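Local coordinates for putative uncharacterized protein (Dictyostelium purpureum, PDB 4R12), which probably serves, as nicastrin, as an essential extracellular-facing subunit of gamma-secretase, the complex that cleaves membrane proteins such as Notch receptors within the membrane, at residues Ser37-His40 and Gly41-Gly45; Leu49-Asp52 and Asp53-Asn57; Thr100-Thr103 and Tyr104-Pro108; Ala145-Asn148 and Gln149-Val152; Asn409-Gly413 and Tyr414-Asp418. One frame throughout, in Å; residues are numbered along the deposited sequence.

Contact 1 of 5, residues Ser37-His40 and Gly41-Gly45; sequences SSKH and GGNSG
The carboxamide of Asn43 is turned so that OD1 meets the backbone of Lys39: Lys39 N donates to Asn43 OD1 over 2.7 Å, within the carbonyl plane and with a C=O...donor angle of 151°. Ser38 CB also closes on that oxygen, at 3.2 Å, while CB and CG of Lys39 pass the amide at longer range. On the other branch, Asn43 ND2 donates to a water 2.9 Å away that also accepts from Lys39 NZ, and it makes a weak bond with Glu92. CG of Asn43 stands beside its own backbone N (chi1 -70°), a torsion that swings the amide back toward the turn. The imidazole of His40 takes a separate course: its CG lies obliquely 3.7 Å from Gly41 N, and beyond the segments the ring meets Phe176 edge-to-face. His40 and Gly41 are the central residues of a type II beta turn from Lys39 to Gly42, closed by Gly42 N donating to Lys39 O at 2.9 Å, which delivers the chain into strand 43-50 of the small lobe. Gly41, with phi 93°, holds a conformation in which a CB would be jammed against the preceding carbonyl. Lys39 O is gripped twice, because Ser38 OG donates to it at 3.1 Å from the face opposite Gly42 N; the same hydroxyl is hydrogen-bonded to Ser175 N. A second water donates to both His40 O and Gly42 O, 2.7 Å from the latter, and so bridges two carbonyls of the turn.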
# COMPACT_ATOMS: atom_id res chain seq x y z
N SER A 37 13.58 -7.14 -15.70
CA SER A 37 14.25 -8.38 -15.38
C SER A 37 15.68 -8.32 -15.88
O SER A 37 15.97 -7.62 -16.85
CB SER A 37 13.52 -9.57 -16.02
OG SER A 37 14.21 -10.78 -15.74
N SER A 38 16.58 -9.02 -15.21
CA SER A 38 17.88 -9.26 -15.79
C SER A 38 17.77 -10.42 -16.77
O SER A 38 16.78 -11.16 -16.77
CB SER A 38 18.93 -9.56 -14.72
OG SER A 38 18.66 -10.80 -14.09
N LYS A 39 18.78 -10.57 -17.62
CA LYS A 39 18.90 -11.78 -18.41
C LYS A 39 19.21 -12.94 -17.48
O LYS A 39 19.62 -12.74 -16.31
CB LYS A 39 20.00 -11.64 -19.48
CG LYS A 39 19.62 -10.75 -20.66
CD LYS A 39 18.66 -11.46 -21.60
CE LYS A 39 18.30 -10.61 -22.83
NZ LYS A 39 19.34 -9.58 -23.11
N HIS A 40 19.01 -14.15 -17.97
CA HIS A 40 19.43 -15.33 -17.26
C HIS A 40 20.94 -15.24 -17.02
O HIS A 40 21.70 -15.04 -17.97
CB HIS A 40 19.08 -16.60 -18.05
CG HIS A 40 19.21 -17.86 -17.27
ND1 HIS A 40 20.26 -18.73 -17.44
CD2 HIS A 40 18.43 -18.40 -16.30
CE1 HIS A 40 20.12 -19.76 -16.62
NE2 HIS A 40 19.02 -19.58 -15.92
N GLY A 41 21.36 -15.32 -15.76
CA GLY A 41 22.77 -15.20 -15.43
C GLY A 41 23.21 -13.78 -15.09
O GLY A 41 24.38 -13.53 -14.84
N GLY A 42 22.27 -12.84 -15.11
CA GLY A 42 22.54 -11.48 -14.69
C GLY A 42 23.08 -10.56 -15.77
O GLY A 42 23.43 -11.00 -16.87
N ASN A 43 23.16 -9.27 -15.46
CA ASN A 43 23.67 -8.28 -16.41
C ASN A 43 24.84 -7.52 -15.80
O ASN A 43 24.79 -7.09 -14.65
CB ASN A 43 22.57 -7.28 -16.81
CG ASN A 43 21.49 -7.90 -17.69
OD1 ASN A 43 20.78 -8.82 -17.27
ND2 ASN A 43 21.35 -7.38 -18.89
N SER A 44 25.89 -7.33 -16.59
CA SER A 44 27.08 -6.65 -16.11
C SER A 44 27.57 -5.65 -17.15
O SER A 44 27.22 -5.75 -18.31
CB SER A 44 28.18 -7.65 -15.76
OG SER A 44 28.54 -8.41 -16.90
N GLY A 45 28.37 -4.68 -16.71
CA GLY A 45 28.89 -3.67 -17.60
C GLY A 45 29.71 -2.62 -16.89
O GLY A 45 29.83 -2.63 -15.66
O HOH W 1 19.24 -7.31 -20.90
O HOH W 2 23.40 -13.09 -18.60

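Contact 2 of 5, residues Leu49-Asp52 and Asp53-Asn57; sequences LIDD and DESYN. With NAG (2-acetamido-2-deoxy-beta-D-glucopyranose), chain C.
Leu49 begins the contact through its backbone, O lying 3.3 Å from Ser55 CB. Ile50 comes next with its side chain: CG2 approaches the Tyr56 ring at its edge, near the ring plane, 3.8 Å from CD2, and the two side chains cross at a slant. Asp51 donates its backbone N to Ser55 OG at 3.0 Å with an N-H...O angle of 160°, while its carboxylate turns to a salt bridge with Arg162. Asp52 is the N-cap. Its CG sits between backbone N and carbonyl carbon (chi1 50°), which folds OD1 over the first turn to take Ser55 N at 2.7 Å, nearly along the C-O axis; the backbone joins in, Tyr56 N donating to Asp52 O at 2.9 Å. Next to the cap, Asp53 turns outward to the second sugar of the glycan on Asn78, receiving NAG (chain C) O3 on OD2 at 2.6 Å and N2 on OD1 at 3.2 Å. Strand 43-50 thus passes directly into helix 53-57, with strand 67-72 following parallel to the first; Ile50 packs on Val70 and Leu72 of that strand, and Leu49 on Ser158 and Lys159 of helix 148-160.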
# COMPACT_ATOMS: atom_id res chain seq x y z
N LEU A 49 28.12 7.29 -15.32
CA LEU A 49 27.29 8.19 -14.51
C LEU A 49 26.64 9.32 -15.31
O LEU A 49 27.32 10.09 -15.99
CB LEU A 49 28.12 8.79 -13.38
CG LEU A 49 27.45 9.89 -12.55
CD1 LEU A 49 26.29 9.32 -11.73
CD2 LEU A 49 28.47 10.56 -11.66
N ILE A 50 25.32 9.41 -15.22
CA ILE A 50 24.61 10.57 -15.72
C ILE A 50 24.11 11.38 -14.52
O ILE A 50 23.25 10.92 -13.78
CB ILE A 50 23.42 10.18 -16.61
CG1 ILE A 50 23.92 9.49 -17.88
CG2 ILE A 50 22.60 11.40 -16.97
CD1 ILE A 50 22.81 9.17 -18.86
N ASP A 51 24.68 12.57 -14.33
CA ASP A 51 24.32 13.44 -13.20
C ASP A 51 24.15 14.90 -13.63
O ASP A 51 23.91 15.78 -12.80
CB ASP A 51 25.37 13.32 -12.08
CG ASP A 51 26.73 13.87 -12.49
OD1 ASP A 51 26.95 14.16 -13.69
OD2 ASP A 51 27.60 14.01 -11.60
N ASP A 52 24.29 15.15 -14.92
CA ASP A 52 24.05 16.47 -15.50
C ASP A 52 23.78 16.36 -16.99
O ASP A 52 23.95 15.29 -17.58
CB ASP A 52 25.22 17.42 -15.23
CG ASP A 52 26.58 16.83 -15.61
OD1 ASP A 52 26.67 16.10 -16.62
OD2 ASP A 52 27.56 17.12 -14.90
N ASP A 53 23.36 17.47 -17.60
CA ASP A 53 23.02 17.49 -19.01
C ASP A 53 24.23 17.09 -19.85
O ASP A 53 24.08 16.46 -20.91
CB ASP A 53 22.52 18.88 -19.43
CG ASP A 53 21.04 19.07 -19.16
OD1 ASP A 53 20.44 18.19 -18.52
OD2 ASP A 53 20.48 20.11 -19.58
N GLU A 54 25.42 17.44 -19.37
CA GLU A 54 26.65 17.14 -20.08
C GLU A 54 26.86 15.64 -20.20
O GLU A 54 27.08 15.13 -21.30
CB GLU A 54 27.86 17.78 -19.41
CG GLU A 54 29.19 17.35 -20.05
CD GLU A 54 30.41 17.99 -19.41
OE1 GLU A 54 30.64 17.78 -18.20
OE2 GLU A 54 31.15 18.69 -20.13
N SER A 55 26.83 14.94 -19.07
CA SER A 55 27.06 13.50 -19.08
C SER A 55 25.90 12.78 -19.74
O SER A 55 26.07 11.72 -20.33
CB SER A 55 27.29 12.97 -17.65
OG SER A 55 26.27 13.38 -16.76
N TYR A 56 24.71 13.38 -19.67
CA TYR A 56 23.56 12.84 -20.38
C TYR A 56 23.83 12.83 -21.89
O TYR A 56 23.78 11.78 -22.54
CB TYR A 56 22.29 13.65 -20.08
CG TYR A 56 21.06 13.01 -20.69
CD1 TYR A 56 20.68 13.30 -21.99
CD2 TYR A 56 20.30 12.10 -19.97
CE1 TYR A 56 19.58 12.71 -22.56
CE2 TYR A 56 19.19 11.50 -20.54
CZ TYR A 56 18.84 11.81 -21.83
OH TYR A 56 17.74 11.23 -22.41
N ASN A 57 24.15 14.00 -22.45
CA ASN A 57 24.44 14.12 -23.88
C ASN A 57 25.65 13.31 -24.32
O ASN A 57 25.67 12.77 -25.43
CB ASN A 57 24.65 15.58 -24.25
CG ASN A 57 23.38 16.39 -24.16
OD1 ASN A 57 22.28 15.89 -24.43
ND2 ASN A 57 23.51 17.66 -23.78
C1 NAG C . 15.54 18.46 -17.72
C2 NAG C . 16.39 19.03 -18.85
C3 NAG C . 17.16 20.20 -18.31
C4 NAG C . 16.28 21.26 -17.74
C5 NAG C . 15.36 20.63 -16.73
C6 NAG C . 14.32 21.66 -16.37
C7 NAG C . 17.18 17.40 -20.46
C8 NAG C . 18.30 16.53 -20.85
N2 NAG C . 17.37 18.13 -19.38
O3 NAG C . 17.96 20.80 -19.32
O4 NAG C . 17.14 22.11 -17.01
O5 NAG C . 14.71 19.50 -17.26
O6 NAG C . 13.41 21.78 -17.45
O7 NAG C . 16.15 17.42 -21.07

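Contact 3 of 5, residues Thr100-Thr103 and Tyr104-Pro108; sequences TKKT and YPYSP. With NAG (2-acetamido-2-deoxy-beta-D-glucopyranose), chain B; NAG (2-acetamido-2-deoxy-beta-D-glucopyranose), chain D.
Lys102 meets both Tyr104 and Tyr106 with the aliphatic part of its chain. The clearest interaction is a CH-pi contact: CE of Lys102 stands 4.0 Å from the centroid of the Tyr106 ring, 26° off its normal, while Pro108 N lies over the opposite face, toward its rim. Apolar packing continues back along the lysine, CD lying 3.5 Å from Tyr106 CB and 3.8 Å from Tyr104 CE1, and Lys102 CE also packs 3.5 Å from Tyr104 OH. The chain stays extended beyond CG until its last torsion (chi4 59°), which turns NZ off the ring-packed methylenes; that buried ammonium is hydrogen-bonded to Tyr414 OH and to the carbonyls of Thr74 and Phe77. The polar contact of Tyr104 lies at its far end, where OH is hydrogen-bonded to Asn75 O. Sugar contacts form a third group: O7 of NAG (chain B) approaches the Tyr104 ring obliquely, 3.3 Å from CE1, and C8 of NAG (chain D) rests 3.5 Å from Lys101 CG. With a serine at Tyr104, Asn75 O would probably lose its phenolic mate and a gap would open between the Lys102 chain and the NAG (chain B) acetamide. This is a non-repetitive loop of the small lobe, between strands 90-96 and 138-139, set beside the Asn78 glycan and reaching across to the large lobe, consistent with the lid known from nicastrin structures.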
# COMPACT_ATOMS: atom_id res chain seq x y z
N THR A 100 20.49 11.70 -3.26
CA THR A 100 19.77 12.95 -3.47
C THR A 100 18.33 12.65 -3.89
O THR A 100 18.04 11.54 -4.34
CB THR A 100 20.42 13.82 -4.54
OG1 THR A 100 20.38 13.13 -5.80
CG2 THR A 100 21.87 14.17 -4.19
N LYS A 101 17.45 13.63 -3.74
CA LYS A 101 16.04 13.50 -4.11
C LYS A 101 15.77 14.22 -5.42
O LYS A 101 16.60 15.00 -5.88
CB LYS A 101 15.13 14.10 -3.03
CG LYS A 101 15.03 13.32 -1.73
CD LYS A 101 14.17 14.12 -0.75
CE LYS A 101 14.02 13.42 0.59
NZ LYS A 101 12.90 12.45 0.56
N LYS A 102 14.60 14.00 -6.01
CA LYS A 102 14.23 14.79 -7.19
C LYS A 102 13.91 16.21 -6.76
O LYS A 102 13.32 16.42 -5.72
CB LYS A 102 13.03 14.19 -7.93
CG LYS A 102 13.37 13.00 -8.82
CD LYS A 102 12.16 12.58 -9.65
CE LYS A 102 12.56 11.66 -10.81
NZ LYS A 102 13.25 10.41 -10.33
N THR A 103 14.29 17.18 -7.58
CA THR A 103 14.00 18.58 -7.29
C THR A 103 12.69 19.04 -7.94
O THR A 103 12.38 20.23 -7.97
CB THR A 103 15.13 19.50 -7.76
OG1 THR A 103 15.32 19.32 -9.17
CG2 THR A 103 16.42 19.15 -7.02
N TYR A 104 11.93 18.10 -8.48
CA TYR A 104 10.66 18.42 -9.12
C TYR A 104 9.61 17.38 -8.78
O TYR A 104 9.95 16.27 -8.39
CB TYR A 104 10.84 18.53 -10.64
CG TYR A 104 11.48 17.33 -11.31
CD1 TYR A 104 10.71 16.22 -11.69
CD2 TYR A 104 12.85 17.31 -11.60
CE1 TYR A 104 11.29 15.12 -12.32
CE2 TYR A 104 13.44 16.22 -12.25
CZ TYR A 104 12.65 15.12 -12.60
OH TYR A 104 13.21 14.04 -13.24
N PRO A 105 8.31 17.73 -8.93
CA PRO A 105 7.27 16.73 -8.66
C PRO A 105 7.33 15.60 -9.68
O PRO A 105 7.61 15.84 -10.85
CB PRO A 105 5.96 17.52 -8.79
CG PRO A 105 6.35 18.97 -8.90
CD PRO A 105 7.74 19.00 -9.43
N TYR A 106 7.06 14.38 -9.24
CA TYR A 106 7.19 13.25 -10.14
C TYR A 106 6.33 12.05 -9.74
O TYR A 106 6.39 11.61 -8.60
CB TYR A 106 8.67 12.81 -10.24
CG TYR A 106 8.81 11.63 -11.15
CD1 TYR A 106 8.59 11.78 -12.51
CD2 TYR A 106 9.10 10.36 -10.66
CE1 TYR A 106 8.67 10.73 -13.37
CE2 TYR A 106 9.19 9.27 -11.53
CZ TYR A 106 8.97 9.47 -12.88
OH TYR A 106 9.04 8.44 -13.78
N SER A 107 5.55 11.53 -10.69
CA SER A 107 4.83 10.27 -10.47
C SER A 107 4.99 9.34 -11.67
O SER A 107 4.63 9.69 -12.80
CB SER A 107 3.34 10.53 -10.21
OG SER A 107 2.62 9.31 -10.15
N PRO A 108 5.53 8.14 -11.42
CA PRO A 108 5.65 7.08 -12.43
C PRO A 108 4.37 6.28 -12.56
O PRO A 108 4.33 5.27 -13.25
CB PRO A 108 6.77 6.20 -11.86
CG PRO A 108 6.52 6.28 -10.37
CD PRO A 108 6.03 7.70 -10.10
C1 NAG B . 12.64 14.11 -16.67
C2 NAG B . 11.99 15.48 -16.67
C3 NAG B . 12.73 16.48 -17.51
C4 NAG B . 14.19 16.55 -17.19
C5 NAG B . 14.75 15.13 -17.27
C6 NAG B . 16.21 15.01 -16.90
C7 NAG B . 9.68 15.06 -16.39
C8 NAG B . 8.39 14.72 -17.06
N2 NAG B . 10.67 15.40 -17.16
O3 NAG B . 12.12 17.74 -17.30
O4 NAG B . 14.73 17.37 -18.18
O5 NAG B . 14.02 14.23 -16.46
O6 NAG B . 16.61 15.85 -15.85
O7 NAG B . 9.77 15.01 -15.20
C1 NAG D . 21.34 11.13 2.71
C2 NAG D . 20.28 12.19 2.59
C3 NAG D . 20.88 13.55 2.86
C4 NAG D . 21.72 13.57 4.13
C5 NAG D . 22.69 12.39 4.10
C6 NAG D . 23.53 12.23 5.33
C7 NAG D . 18.49 11.83 1.07
C8 NAG D . 18.00 12.03 -0.32
N2 NAG D . 19.73 12.18 1.28
O3 NAG D . 19.80 14.46 2.93
O4 NAG D . 22.40 14.82 4.18
O5 NAG D . 21.91 11.23 4.00
O6 NAG D . 22.67 12.00 6.44
O7 NAG D . 17.80 11.36 1.93

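Contact 4 of 5, residues Ala145-Asn148 and Gln149-Val152; sequences AIDN and QTSV. With NAG (2-acetamido-2-deoxy-beta-D-glucopyranose), chain D.
Asp147 and Thr150 face each other across the first turn of a helix, and one carboxylate oxygen does the work. Asp147 OD1 accepts twice from the same residue: Thr150 N reaches it almost head-on to the C-O bond at 2.8 Å, the capping bond of an N-cap aspartate, and Thr150 OG1 donates at 2.7 Å from above the carboxylate plane, 38° out of it. The backbone oxygen of Asp147 is also doubly used, by Ser151 N and by Ser151 OG, each at 2.9 Å; OG beside its own backbone N (chi1 -74°) is what brings the hydroxyl over that carbonyl, and the same hydroxyl is hydrogen-bonded to Thr98 N. Replacing Asp147 with alanine would probably leave the amide and hydroxyl of Thr150 without their common acceptor and fray the start of the helix. The next helical bond is ordinary, Val152 N donating to Asn148 O at 3.1 Å. Asn148 points outward, and its ND2 is covalently joined to C1 of NAG (chain D); Thr150 is thus also the threonine of the Asn-X-Thr glycosylation sequon. Apolar contact is modest, Ile146 CD1 lying 4.0 Å from Thr150 CG2; separately, Ile146 CG1 packs against the Ser151 hydroxyl (OG, 3.3 Å). Strand 143-146, paired parallel with strand 90-96 and antiparallel with strand 21-29, here passes straight into helix 148-160.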
# COMPACT_ATOMS: atom_id res chain seq x y z
N ALA A 145 17.44 0.38 -7.51
CA ALA A 145 17.79 1.49 -6.65
C ALA A 145 18.69 0.96 -5.53
O ALA A 145 18.71 -0.24 -5.25
CB ALA A 145 16.55 2.17 -6.07
N ILE A 146 19.44 1.86 -4.90
CA ILE A 146 20.33 1.49 -3.80
C ILE A 146 20.17 2.52 -2.69
O ILE A 146 19.76 3.65 -2.96
CB ILE A 146 21.80 1.41 -4.25
CG1 ILE A 146 22.15 2.56 -5.19
CG2 ILE A 146 22.09 0.06 -4.92
CD1 ILE A 146 23.61 2.64 -5.54
N ASP A 147 20.51 2.14 -1.46
CA ASP A 147 20.28 3.04 -0.33
C ASP A 147 21.22 4.23 -0.34
O ASP A 147 22.07 4.36 -1.22
CB ASP A 147 20.37 2.28 1.01
CG ASP A 147 21.80 1.91 1.40
OD1 ASP A 147 22.78 2.27 0.72
OD2 ASP A 147 21.96 1.25 2.45
N ASN A 148 21.08 5.10 0.64
CA ASN A 148 21.82 6.37 0.67
C ASN A 148 23.32 6.18 0.71
O ASN A 148 24.02 6.67 -0.14
CB ASN A 148 21.39 7.24 1.85
CG ASN A 148 21.82 8.68 1.73
OD1 ASN A 148 22.85 8.99 1.22
ND2 ASN A 148 21.01 9.55 2.22
N GLN A 149 23.79 5.48 1.71
CA GLN A 149 25.21 5.22 1.88
C GLN A 149 25.82 4.58 0.64
O GLN A 149 26.85 5.03 0.14
CB GLN A 149 25.41 4.33 3.11
CG GLN A 149 26.83 3.81 3.30
CD GLN A 149 27.07 3.27 4.70
OE1 GLN A 149 26.74 3.93 5.69
NE2 GLN A 149 27.64 2.07 4.79
N THR A 150 25.18 3.54 0.12
CA THR A 150 25.69 2.86 -1.07
C THR A 150 25.69 3.79 -2.28
O THR A 150 26.61 3.75 -3.10
CB THR A 150 24.88 1.58 -1.38
OG1 THR A 150 24.84 0.75 -0.22
CG2 THR A 150 25.50 0.80 -2.53
N SER A 151 24.67 4.64 -2.40
CA SER A 151 24.60 5.57 -3.52
C SER A 151 25.80 6.51 -3.52
O SER A 151 26.39 6.77 -4.58
CB SER A 151 23.29 6.38 -3.48
OG SER A 151 22.19 5.57 -3.88
N VAL A 152 26.15 7.02 -2.35
CA VAL A 152 27.31 7.90 -2.21
C VAL A 152 28.55 7.23 -2.79
O VAL A 152 29.29 7.83 -3.58
CB VAL A 152 27.55 8.30 -0.73
CG1 VAL A 152 28.89 9.03 -0.58
CG2 VAL A 152 26.39 9.14 -0.21
C1 NAG D . 21.34 11.13 2.71
C2 NAG D . 20.28 12.19 2.59
C3 NAG D . 20.88 13.55 2.86
C4 NAG D . 21.72 13.57 4.13
C5 NAG D . 22.69 12.39 4.10
C6 NAG D . 23.53 12.23 5.33
C7 NAG D . 18.49 11.83 1.07
C8 NAG D . 18.00 12.03 -0.32
N2 NAG D . 19.73 12.18 1.28
O3 NAG D . 19.80 14.46 2.93
O4 NAG D . 22.40 14.82 4.18
O5 NAG D . 21.91 11.23 4.00
O6 NAG D . 22.67 12.00 6.44
O7 NAG D . 17.80 11.36 1.93

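Contact 5 of 5, residues Asn409-Gly413 and Tyr414-Asp418; sequences NPYYG and YEQDD
Tyr411 and Gln416 form the tight part of the contact, ring and amide stacked with their planes 29° apart. Gln416 CB sits over the Tyr411 ring, 3.9 Å from the centroid and 16° off its normal in a CH-pi contact, and the rest of the side chain continues across the same face until NE2 comes 3.2 Å from CZ. The polar ends are engaged elsewhere: Tyr411 OH is hydrogen-bonded to Tyr104 O, and Gln416 OE1 to Lys102 N. Tyr414 lies alongside Tyr411, pointing the same way, with CD2 3.7 Å from Tyr411 CD1. Two turns share Tyr414: a type II beta turn from Tyr411 to Tyr414, with Gly413 at positive phi, and a type I turn from Tyr414 to Asp417, in a large-lobe loop between strand 397-401 and helix 427-441. Ahead of them Asn409 OD1 accepts from Tyr411 N at 3.0 Å, an Asx turn. The Asn409-Asp417 side is buried too, but polar and water-bridged. Asn409 ND2 donates to Asp417 OD2 at 3.1 Å from well above the carboxylate plane, 67° out of it, and a water accepting from Gly413 N at 2.7 Å lies 2.8 Å from that same OD2. Asn421 ND2 is hydrogen-bonded to both Asn409 OD1 and Asp417 OD1, and Asp235 N also to the latter. On the looser, partly exposed side, Glu415 has its CB pointing away from 409-413 and its CG over a face of the Tyr414 ring.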
# COMPACT_ATOMS: atom_id res chain seq x y z
N ASN A 409 -0.62 15.18 -3.36
CA ASN A 409 0.56 14.31 -3.43
C ASN A 409 1.36 14.51 -4.73
O ASN A 409 0.90 14.13 -5.80
CB ASN A 409 0.12 12.84 -3.32
CG ASN A 409 1.29 11.88 -3.05
OD1 ASN A 409 2.46 12.26 -3.13
ND2 ASN A 409 0.96 10.62 -2.78
N PRO A 410 2.56 15.11 -4.63
CA PRO A 410 3.37 15.34 -5.83
C PRO A 410 4.24 14.13 -6.22
O PRO A 410 4.92 14.17 -7.25
CB PRO A 410 4.24 16.53 -5.42
CG PRO A 410 4.43 16.34 -3.95
CD PRO A 410 3.17 15.71 -3.42
N TYR A 411 4.19 13.08 -5.42
CA TYR A 411 5.00 11.89 -5.68
C TYR A 411 4.18 10.63 -5.58
O TYR A 411 4.60 9.64 -4.96
CB TYR A 411 6.19 11.84 -4.69
CG TYR A 411 7.17 12.96 -4.94
CD1 TYR A 411 7.90 13.01 -6.11
CD2 TYR A 411 7.33 13.99 -4.02
CE1 TYR A 411 8.80 14.05 -6.36
CE2 TYR A 411 8.21 15.03 -4.26
CZ TYR A 411 8.94 15.06 -5.43
OH TYR A 411 9.82 16.10 -5.67
N TYR A 412 3.00 10.63 -6.20
CA TYR A 412 2.11 9.49 -6.07
C TYR A 412 2.72 8.21 -6.67
O TYR A 412 3.12 8.20 -7.83
CB TYR A 412 0.75 9.78 -6.73
CG TYR A 412 -0.22 8.65 -6.52
CD1 TYR A 412 -0.28 7.58 -7.40
CD2 TYR A 412 -1.07 8.65 -5.41
CE1 TYR A 412 -1.17 6.54 -7.20
CE2 TYR A 412 -1.96 7.61 -5.20
CZ TYR A 412 -2.00 6.56 -6.10
OH TYR A 412 -2.87 5.51 -5.90
N GLY A 413 2.76 7.14 -5.89
CA GLY A 413 3.26 5.86 -6.37
C GLY A 413 4.76 5.87 -6.61
O GLY A 413 5.27 5.25 -7.56
N TYR A 414 5.48 6.54 -5.73
CA TYR A 414 6.90 6.77 -5.95
C TYR A 414 7.67 6.85 -4.63
O TYR A 414 7.11 7.29 -3.62
CB TYR A 414 7.08 8.06 -6.78
CG TYR A 414 8.52 8.39 -7.09
CD1 TYR A 414 9.29 7.55 -7.89
CD2 TYR A 414 9.10 9.55 -6.60
CE1 TYR A 414 10.63 7.84 -8.17
CE2 TYR A 414 10.43 9.86 -6.88
CZ TYR A 414 11.19 9.00 -7.66
OH TYR A 414 12.50 9.32 -7.92
N GLU A 415 8.94 6.45 -4.65
CA GLU A 415 9.79 6.37 -3.45
C GLU A 415 9.88 7.68 -2.67
O GLU A 415 10.07 7.67 -1.46
CB GLU A 415 11.20 5.91 -3.81
CG GLU A 415 11.81 6.73 -4.95
CD GLU A 415 13.33 6.61 -5.06
OE1 GLU A 415 13.99 6.37 -4.04
OE2 GLU A 415 13.85 6.79 -6.17
N GLN A 416 9.78 8.81 -3.37
CA GLN A 416 9.87 10.10 -2.69
C GLN A 416 8.59 10.50 -1.95
O GLN A 416 8.54 11.57 -1.35
CB GLN A 416 10.25 11.19 -3.69
CG GLN A 416 10.90 12.42 -3.05
CD GLN A 416 11.72 13.24 -4.03
OE1 GLN A 416 12.40 12.70 -4.90
NE2 GLN A 416 11.68 14.56 -3.86
N ASP A 417 7.57 9.64 -1.97
CA ASP A 417 6.40 9.83 -1.14
C ASP A 417 6.74 9.32 0.26
O ASP A 417 6.30 8.24 0.68
CB ASP A 417 5.18 9.10 -1.73
CG ASP A 417 3.90 9.38 -0.96
OD1 ASP A 417 3.90 10.25 -0.05
OD2 ASP A 417 2.88 8.71 -1.26
N ASP A 418 7.53 10.12 0.97
CA ASP A 418 8.12 9.68 2.23
C ASP A 418 7.79 10.67 3.37
O ASP A 418 6.88 11.50 3.22
CB ASP A 418 9.65 9.53 2.07
CG ASP A 418 10.34 10.82 1.64
OD1 ASP A 418 9.74 11.92 1.76
OD2 ASP A 418 11.50 10.74 1.18
O HOH W 3 3.12 6.72 -3.22

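How the contacts relate
Contacts 1 and 2 belong to opposite ends of strand 43-50, their centres about 24 Å apart. Contact 4 repeats the strand-to-helix passage of contact 2, about 19 Å away between centres, each helix capped at its N-terminus by an aspartate. Glycans are common neighbours of three small-lobe sites: contacts 3 and 4 both touch NAG (chain D), with nearest atoms about 6 Å apart, while contacts 2 and 3 meet successive sugars of the Asn78 glycan. Contacts 3 and 5 bring the lobes together, centres about 8 Å apart: Lys101 NZ and Asp418 OD2 are modelled as a salt bridge at a doubtfully short distance, Ser107 OG probably bonds Tyr412 O at 2.6 Å, and Tyr106 O packs 3.2 Å from Tyr411 CD1.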